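Local coordinates for uncharacterized protein VP1736 (Vibrio parahaemolyticus, PDB 3LXQ) that is of unknown function but belongs to the sulfatase family of the alkaline phosphatase clan, at residues L315-H320 / M380-N385. Sequence-based numbering, arbitrary orientation.
Sequences LVPVKH and MQYDKN
Pro317 lies over one face of the Tyr382 ring, its CD 4.0 Å from the ring centroid and 21° off the normal, a CH-pi contact in which the two side chains cross at about a right angle. Proline suits this place because its CD, bonded to the backbone nitrogen, carries polarised C-H groups on a rigid ring. Tyr382 reaches it with CG anti to the backbone N (chi1 -179°), and its hydroxyl goes on to bond Val310 O and Ala313 N, so the phenol is held at its far end by the same loop that covers its face. Beside it, Asn385 grips the backbone: ND2 donates to Leu315 O at 3.0 Å, almost straight at 175°. Leu315 O lies in the side-chain amide plane of Asn385, whereas ND2 stands above the carbonyl plane of Leu315.

Val316, branched at CB, faces two neighbours at once. CG1 meets CG of selenomethionine Met380 at 3.5 Å, and CG2 packs on Asn385 CB at 3.8 Å. The flexible Met380 chain, bent at chi2 and chi3, then runs obliquely across Val318, where its CE comes 4.1 Å from Val318 CG2. Phe321, Leu389 and Val396 extend this apolar layer.

Tyr382 and Asn385 are also the ends of a type II' turn, paired through both backbone bonds; Tyr382 N to Asn385 O is 2.8 Å. The contact thus sets the loop between strands 298-304 and 322-328, with its inverse gamma turn centred on Pro317, against the beta-hairpin of strands 377-382 and 385-390, closed by that two-residue turn, in the five-stranded antiparallel sheet.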
loop_
_atom_site.group_PDB
_atom_site.type_symbol
_atom_site.label_atom_id
_atom_site.label_comp_id
_atom_site.label_asym_id
_atom_site.label_seq_id
_atom_site.Cartn_x
_atom_site.Cartn_y
_atom_site.Cartn_z
ATOM N N LEU A 315 2.848 -12.653 18.652
ATOM C CA LEU A 315 3.565 -12.946 17.408
ATOM C C LEU A 315 3.128 -12.011 16.270
ATOM O O LEU A 315 3.273 -10.789 16.397
ATOM C CB LEU A 315 3.469 -14.442 17.054
ATOM C CG LEU A 315 4.212 -15.385 18.024
ATOM C CD1 LEU A 315 3.805 -16.837 17.809
ATOM C CD2 LEU A 315 5.732 -15.210 17.949
ATOM N N VAL A 316 2.614 -12.564 15.172
ATOM C CA VAL A 316 2.056 -11.726 14.107
ATOM C C VAL A 316 0.585 -12.057 13.839
ATOM O O VAL A 316 0.272 -13.130 13.326
ATOM C CB VAL A 316 2.894 -11.775 12.808
ATOM C CG1 VAL A 316 2.259 -10.888 11.726
ATOM C CG2 VAL A 316 4.311 -11.312 13.081
ATOM N N PRO A 317 -0.324 -11.129 14.194
ATOM C CA PRO A 317 -1.763 -11.330 13.982
ATOM C C PRO A 317 -2.173 -11.104 12.518
ATOM O O PRO A 317 -2.638 -10.030 12.145
ATOM C CB PRO A 317 -2.403 -10.305 14.920
ATOM C CG PRO A 317 -1.387 -9.199 15.010
ATOM C CD PRO A 317 -0.034 -9.866 14.902
ATOM N N VAL A 318 -2.006 -12.149 11.716
ATOM C CA VAL A 318 -2.167 -12.113 10.254
ATOM C C VAL A 318 -3.439 -11.413 9.775
ATOM O O VAL A 318 -3.381 -10.565 8.867
ATOM C CB VAL A 318 -2.083 -13.557 9.666
ATOM C CG1 VAL A 318 -2.371 -13.585 8.165
ATOM C CG2 VAL A 318 -0.716 -14.180 9.965
ATOM N N LYS A 319 -4.564 -11.765 10.405
ATOM C CA LYS A 319 -5.889 -11.236 10.079
ATOM C C LYS A 319 -5.877 -9.716 10.082
ATOM O O LYS A 319 -6.572 -9.078 9.288
ATOM C CB LYS A 319 -6.934 -11.763 11.083
ATOM N N HIS A 320 -5.063 -9.141 10.966
ATOM C CA HIS A 320 -4.995 -7.692 11.120
ATOM C C HIS A 320 -3.990 -6.988 10.213
ATOM O O HIS A 320 -3.700 -5.816 10.400
ATOM C CB HIS A 320 -4.780 -7.325 12.573
ATOM C CG HIS A 320 -5.950 -7.654 13.437
ATOM N ND1 HIS A 320 -7.064 -6.848 13.507
ATOM C CD2 HIS A 320 -6.198 -8.715 14.244
ATOM C CE1 HIS A 320 -7.943 -7.388 14.336
ATOM N NE2 HIS A 320 -7.438 -8.517 14.801
HETATM N N MSE A 380 4.809 -9.352 6.783
HETATM C CA MSE A 380 4.170 -8.409 7.690
HETATM C C MSE A 380 4.934 -8.171 8.991
HETATM O O MSE A 380 5.492 -9.098 9.597
HETATM C CB MSE A 380 2.668 -8.695 7.867
HETATM C CG MSE A 380 2.311 -10.067 8.316
HETATM SE SE MSE A 380 0.673 -10.793 7.497
HETATM C CE MSE A 380 1.532 -12.456 6.973
ATOM N N GLN A 381 5.012 -6.894 9.362
ATOM C CA GLN A 381 5.747 -6.463 10.541
ATOM C C GLN A 381 4.772 -5.957 11.568
ATOM O O GLN A 381 4.060 -4.982 11.320
ATOM C CB GLN A 381 6.719 -5.341 10.188
ATOM C CG GLN A 381 7.697 -4.988 11.294
ATOM C CD GLN A 381 8.951 -5.857 11.270
ATOM O OE1 GLN A 381 9.500 -6.135 10.203
ATOM N NE2 GLN A 381 9.420 -6.272 12.454
ATOM N N TYR A 382 4.743 -6.628 12.718
ATOM C CA TYR A 382 3.953 -6.205 13.851
ATOM C C TYR A 382 4.910 -5.745 14.953
ATOM O O TYR A 382 5.401 -6.561 15.746
ATOM C CB TYR A 382 3.031 -7.338 14.339
ATOM C CG TYR A 382 2.157 -6.943 15.509
ATOM C CD1 TYR A 382 1.064 -6.087 15.324
ATOM C CD2 TYR A 382 2.413 -7.418 16.800
ATOM C CE1 TYR A 382 0.261 -5.709 16.378
ATOM C CE2 TYR A 382 1.612 -7.043 17.870
ATOM C CZ TYR A 382 0.537 -6.187 17.648
ATOM O OH TYR A 382 -0.279 -5.799 18.672
ATOM N N ASP A 383 5.182 -4.438 14.985
ATOM C CA ASP A 383 6.197 -3.868 15.897
ATOM C C ASP A 383 7.579 -4.516 15.674
ATOM O O ASP A 383 8.193 -4.331 14.625
ATOM C CB ASP A 383 5.738 -3.977 17.371
ATOM C CG ASP A 383 4.479 -3.159 17.655
ATOM O OD1 ASP A 383 4.272 -2.126 16.978
ATOM O OD2 ASP A 383 3.701 -3.539 18.565
ATOM N N LYS A 384 8.039 -5.293 16.652
ATOM C CA LYS A 384 9.340 -5.948 16.589
ATOM C C LYS A 384 9.287 -7.333 15.920
ATOM O O LYS A 384 10.328 -7.958 15.690
ATOM C CB LYS A 384 9.944 -6.056 18.003
ATOM N N ASN A 385 8.082 -7.817 15.623
ATOM C CA ASN A 385 7.926 -9.136 15.011
ATOM C C ASN A 385 7.738 -9.079 13.498
ATOM O O ASN A 385 7.007 -8.240 12.997
ATOM C CB ASN A 385 6.769 -9.883 15.654
ATOM C CG ASN A 385 6.980 -10.107 17.143
ATOM O OD1 ASN A 385 8.097 -10.005 17.649
ATOM N ND2 ASN A 385 5.905 -10.411 17.847
#